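Local coordinates for sortase family protein (Streptococcus agalactiae, PDB 4D7W), which is a class C sortase, probably a cysteine transpeptidase that links pilin subunits into the type 2B pilus of this Gram-positive bacterium, at residues I24-E29 with Y51-A56; E29-F34 with L98-D103. One frame throughout, in Å; residues are numbered along the deposited sequence.

Interaction 1: I24-E29 with Y51-A56; sequences INRAKE and YNSQLA
Arg26 reaches from helix 17-31 to Ser53 and Gln54, which follow helix 45-52, and its guanidinium group meets Gln54 with a face and Ser53 with an edge. The Gln54 amide lies nearly parallel to the guanidinium, the two planes being 21° apart, and its NE2 sits 3.2 Å above the guanidinium plane, displaced toward the rim. NE2 and Arg26 NH2 are both donors, so the two groups lie face to face at this point without a hydrogen bond. At the edge, Ser53 OG receives only weak hydrogen bonds, at 3.3 Å from Arg26 NH2 and 3.5 Å from Arg26 NH1, while its firmer partner is the carbonyl of Asp50. The bend in the arginine chain at chi3 (73°) turns the group back over Gln54. Asp50 also accepts a hydrogen bond from Gln54 NE2 and forms a long, weak ion pair with Arg26.

The other end of the amide lies against the helix backbone. Gln54 OE1 comes within 3.2 Å of Arg26 O, two acceptors with no bond between them; a water joins the same carbonyl to the other end of the amide, donating to Arg26 O at 2.8 Å and accepting from Gln54 NE2 at 2.9 Å. A second water bonds to Arg26 NH1. Deeper in, contact becomes apolar: Leu55 CD2 presses on the methyl of Ala27 at 3.7 Å, and Leu55 also touches Ile23 and Met63.

Here helix 17-31 packs against the turn that follows helix 45-52, within the N-terminal helical part that class C sortases add to the beta-barrel.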
# COMPACT_ATOMS: atom_id res chain seq x y z
N ILE A 24 -3.15 14.90 -5.66
CA ILE A 24 -3.89 13.78 -6.22
C ILE A 24 -3.66 13.66 -7.72
O ILE A 24 -3.39 12.57 -8.23
CB ILE A 24 -5.40 13.88 -5.94
CG1 ILE A 24 -5.70 13.56 -4.48
CG2 ILE A 24 -6.19 12.91 -6.81
CD1 ILE A 24 -5.15 12.20 -4.02
N ASN A 25 -3.76 14.79 -8.44
CA ASN A 25 -3.54 14.79 -9.89
C ASN A 25 -2.16 14.28 -10.29
O ASN A 25 -2.03 13.47 -11.21
CB ASN A 25 -3.76 16.20 -10.46
CG ASN A 25 -5.22 16.54 -10.65
OD1 ASN A 25 -6.09 15.72 -10.36
ND2 ASN A 25 -5.51 17.76 -11.12
N ARG A 26 -1.12 14.73 -9.60
CA ARG A 26 0.22 14.21 -9.83
C ARG A 26 0.31 12.70 -9.59
O ARG A 26 1.02 11.98 -10.29
CB ARG A 26 1.23 14.93 -8.93
CG ARG A 26 1.51 16.39 -9.33
CD ARG A 26 2.75 16.92 -8.59
NE ARG A 26 3.98 16.34 -9.13
CZ ARG A 26 4.84 15.59 -8.43
NH1 ARG A 26 4.62 15.32 -7.15
NH2 ARG A 26 5.94 15.11 -9.03
N ALA A 27 -0.39 12.22 -8.57
CA ALA A 27 -0.35 10.79 -8.26
C ALA A 27 -1.09 10.01 -9.33
O ALA A 27 -0.66 8.95 -9.74
CB ALA A 27 -0.93 10.52 -6.88
N LYS A 28 -2.18 10.58 -9.84
CA LYS A 28 -2.91 9.94 -10.94
C LYS A 28 -2.06 9.88 -12.19
O LYS A 28 -2.02 8.87 -12.88
CB LYS A 28 -4.22 10.67 -11.21
CG LYS A 28 -5.20 10.57 -10.07
CD LYS A 28 -6.53 11.16 -10.51
CE LYS A 28 -7.57 11.00 -9.43
NZ LYS A 28 -8.84 11.63 -9.89
N GLU A 29 -1.40 10.98 -12.50
CA GLU A 29 -0.52 11.02 -13.65
C GLU A 29 0.56 9.95 -13.49
O GLU A 29 0.85 9.20 -14.42
CB GLU A 29 0.10 12.40 -13.80
CG GLU A 29 0.68 12.64 -15.15
CD GLU A 29 -0.38 12.69 -16.23
OE1 GLU A 29 -1.59 12.82 -15.89
OE2 GLU A 29 -0.02 12.62 -17.42
N TYR A 51 9.11 9.23 -7.36
CA TYR A 51 8.31 8.44 -6.43
C TYR A 51 8.25 9.09 -5.04
O TYR A 51 7.17 9.26 -4.48
CB TYR A 51 8.88 7.03 -6.34
CG TYR A 51 8.33 6.18 -5.21
CD1 TYR A 51 6.99 5.84 -5.15
CD2 TYR A 51 9.16 5.70 -4.21
CE1 TYR A 51 6.48 5.05 -4.13
CE2 TYR A 51 8.65 4.91 -3.16
CZ TYR A 51 7.32 4.59 -3.14
OH TYR A 51 6.80 3.82 -2.12
N ASN A 52 9.39 9.48 -4.49
CA ASN A 52 9.40 10.07 -3.15
C ASN A 52 8.61 11.37 -3.04
O ASN A 52 8.16 11.74 -1.95
CB ASN A 52 10.84 10.29 -2.68
CG ASN A 52 11.53 9.00 -2.32
OD1 ASN A 52 10.88 8.00 -1.99
ND2 ASN A 52 12.86 9.00 -2.38
N SER A 53 8.44 12.06 -4.16
CA SER A 53 7.67 13.30 -4.17
C SER A 53 6.17 13.05 -4.30
O SER A 53 5.38 13.99 -4.20
CB SER A 53 8.11 14.19 -5.33
OG SER A 53 7.64 13.66 -6.57
N GLN A 54 5.77 11.80 -4.57
CA GLN A 54 4.34 11.55 -4.79
C GLN A 54 3.66 11.34 -3.44
O GLN A 54 4.22 10.70 -2.57
CB GLN A 54 4.12 10.33 -5.71
CG GLN A 54 4.69 10.51 -7.11
CD GLN A 54 3.92 11.55 -7.93
OE1 GLN A 54 2.78 11.87 -7.61
NE2 GLN A 54 4.54 12.07 -8.98
N LEU A 55 2.46 11.89 -3.29
CA LEU A 55 1.64 11.72 -2.08
C LEU A 55 2.39 12.14 -0.82
O LEU A 55 2.22 11.55 0.24
CB LEU A 55 1.16 10.26 -1.96
CG LEU A 55 0.27 9.82 -3.13
CD1 LEU A 55 -0.19 8.38 -2.93
CD2 LEU A 55 -0.90 10.76 -3.23
N ALA A 56 3.24 13.15 -0.94
CA ALA A 56 4.07 13.58 0.17
C ALA A 56 3.59 14.93 0.66
O ALA A 56 3.51 15.87 -0.13
CB ALA A 56 5.55 13.64 -0.25
O HOH W 1 2.82 15.83 -5.38
O HOH W 2 3.37 12.94 -11.45

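Interaction 2: E29-F34 with L98-D103; sequences EYNKQF and LPIGGD
The loop between strands 90-92 and 105-115 of the sortase beta-barrel is tied to the C-terminal part of helix 17-31 by a side-chain amide that mimics a peptide group. Asn31 supplies it. Its OD1 accepts from Leu98 N at 2.8 Å, the N-H arriving in the carbonyl plane on a lone pair, though the bond is bent to 140°. ND2 spends both its hydrogens on the same loop: one goes to Leu98 O at 3.0 Å, almost straight at 169°, the other to Gly101 O, also at 3.0 Å. Both acceptors lie in the Asn31 amide plane, so the three bonds fix the rotation of the group. Thus Asn31 closes a ring with both backbone polar atoms of Leu98, and the loop is gripped again three residues on.

Glycines follow in the loop. Gly101 has positive phi, and Gly102 takes backbone angles at which a side chain would run into the preceding carbonyl oxygen. Beyond the contact, Gly102 N bonds to Asp167, which ties this end of the loop to strand 167-175.

Beside the polar grip lies an apolar one. Tyr30 and Leu98 cross at about a right angle, CD1 of Leu98 coming obliquely to the ring at 3.4 Å from Tyr30 CD2. The tyrosine ring extends beside Leu98 toward Tyr51 of helix 45-52 because its chi1 of -177° sets CG trans to the backbone N. Over the centre of that ring sits Gln33 NE2, 3.5 Å above its plane, which also donates to Tyr30 O at 3.1 Å.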
# COMPACT_ATOMS: atom_id res chain seq x y z
N GLU A 29 -1.40 10.98 -12.50
CA GLU A 29 -0.52 11.02 -13.65
C GLU A 29 0.56 9.95 -13.49
O GLU A 29 0.85 9.20 -14.42
CB GLU A 29 0.10 12.40 -13.80
CG GLU A 29 0.68 12.64 -15.15
CD GLU A 29 -0.38 12.69 -16.23
OE1 GLU A 29 -1.59 12.82 -15.89
OE2 GLU A 29 -0.02 12.62 -17.42
N TYR A 30 1.15 9.89 -12.30
CA TYR A 30 2.16 8.89 -12.00
C TYR A 30 1.66 7.47 -12.28
O TYR A 30 2.30 6.71 -12.98
CB TYR A 30 2.59 9.02 -10.55
CG TYR A 30 3.70 8.07 -10.13
CD1 TYR A 30 5.04 8.44 -10.24
CD2 TYR A 30 3.40 6.83 -9.58
CE1 TYR A 30 6.06 7.59 -9.83
CE2 TYR A 30 4.41 5.97 -9.16
CZ TYR A 30 5.73 6.35 -9.29
OH TYR A 30 6.73 5.50 -8.88
N ASN A 31 0.49 7.14 -11.73
CA ASN A 31 -0.04 5.78 -11.88
C ASN A 31 -0.46 5.43 -13.31
O ASN A 31 -0.76 4.27 -13.62
CB ASN A 31 -1.23 5.59 -10.94
CG ASN A 31 -0.83 4.98 -9.62
OD1 ASN A 31 0.35 4.86 -9.31
ND2 ASN A 31 -1.82 4.59 -8.82
N LYS A 32 -0.50 6.42 -14.19
CA LYS A 32 -0.84 6.17 -15.59
C LYS A 32 0.25 5.39 -16.31
O LYS A 32 -0.02 4.70 -17.28
CB LYS A 32 -1.08 7.48 -16.35
CG LYS A 32 -2.48 8.01 -16.21
CD LYS A 32 -2.68 9.24 -17.09
CE LYS A 32 -4.07 9.79 -16.95
NZ LYS A 32 -4.30 10.30 -15.57
N GLN A 33 1.48 5.49 -15.83
CA GLN A 33 2.60 4.89 -16.55
C GLN A 33 2.57 3.36 -16.55
O GLN A 33 3.11 2.73 -17.45
CB GLN A 33 3.93 5.35 -15.95
CG GLN A 33 4.31 4.66 -14.66
CD GLN A 33 5.54 5.28 -14.03
OE1 GLN A 33 6.66 5.00 -14.44
NE2 GLN A 33 5.33 6.17 -13.05
N PHE A 34 1.95 2.76 -15.53
CA PHE A 34 2.09 1.31 -15.34
C PHE A 34 1.44 0.48 -16.44
O PHE A 34 1.88 -0.63 -16.73
CB PHE A 34 1.55 0.93 -13.97
CG PHE A 34 2.39 1.45 -12.86
CD1 PHE A 34 3.52 0.76 -12.45
CD2 PHE A 34 2.12 2.69 -12.28
CE1 PHE A 34 4.34 1.26 -11.44
CE2 PHE A 34 2.94 3.20 -11.28
CZ PHE A 34 4.05 2.49 -10.86
N LEU A 98 1.03 3.58 -6.95
CA LEU A 98 0.59 4.28 -5.73
C LEU A 98 -0.76 3.75 -5.27
O LEU A 98 -1.59 3.40 -6.11
CB LEU A 98 0.51 5.81 -5.96
CG LEU A 98 1.83 6.45 -6.39
CD1 LEU A 98 1.65 7.91 -6.88
CD2 LEU A 98 2.83 6.36 -5.24
N PRO A 99 -0.99 3.68 -3.95
CA PRO A 99 -2.21 3.09 -3.38
C PRO A 99 -3.50 3.89 -3.58
O PRO A 99 -4.45 3.65 -2.85
CB PRO A 99 -1.87 2.99 -1.88
CG PRO A 99 -0.81 4.03 -1.66
CD PRO A 99 0.01 3.98 -2.91
N ILE A 100 -3.55 4.80 -4.54
CA ILE A 100 -4.82 5.44 -4.91
C ILE A 100 -5.49 4.70 -6.08
O ILE A 100 -6.51 5.12 -6.60
CB ILE A 100 -4.63 6.90 -5.28
CG1 ILE A 100 -3.66 7.03 -6.46
CG2 ILE A 100 -4.13 7.69 -4.08
CD1 ILE A 100 -3.79 8.33 -7.25
N GLY A 101 -4.88 3.60 -6.51
CA GLY A 101 -5.46 2.83 -7.60
C GLY A 101 -5.57 3.61 -8.90
O GLY A 101 -4.76 4.51 -9.15
N GLY A 102 -6.59 3.28 -9.69
CA GLY A 102 -6.76 3.81 -11.03
C GLY A 102 -6.82 2.63 -11.97
O GLY A 102 -6.50 1.51 -11.58
N ASP A 103 -7.22 2.85 -13.21
CA ASP A 103 -7.24 1.78 -14.20
C ASP A 103 -5.82 1.23 -14.46
O ASP A 103 -4.85 2.00 -14.53
CB ASP A 103 -7.85 2.30 -15.50
CG ASP A 103 -7.76 1.29 -16.63
OD1 ASP A 103 -8.62 0.38 -16.68
OD2 ASP A 103 -6.83 1.41 -17.46

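Both contacts use helix 17-31, and their centres are about 9 Å apart. Interaction 1 joins it to the turn after helix 45-52; interaction 2 joins its C-terminal part to a loop of the barrel. Each is largely buried, yet interaction 1 has a partly exposed, water-bridged rim where Arg26 bonds weakly, whereas every touching residue of interaction 2 is buried and its polar core consists of direct amide-to-backbone bonds. They meet in a shared apolar layer: Ala27 CB lies 3.6 Å from Ile100 CD1, and Leu98 CD1 is 3.7 Å from Gln54 CB. The helix thus packs against that turn and a barrel loop at once.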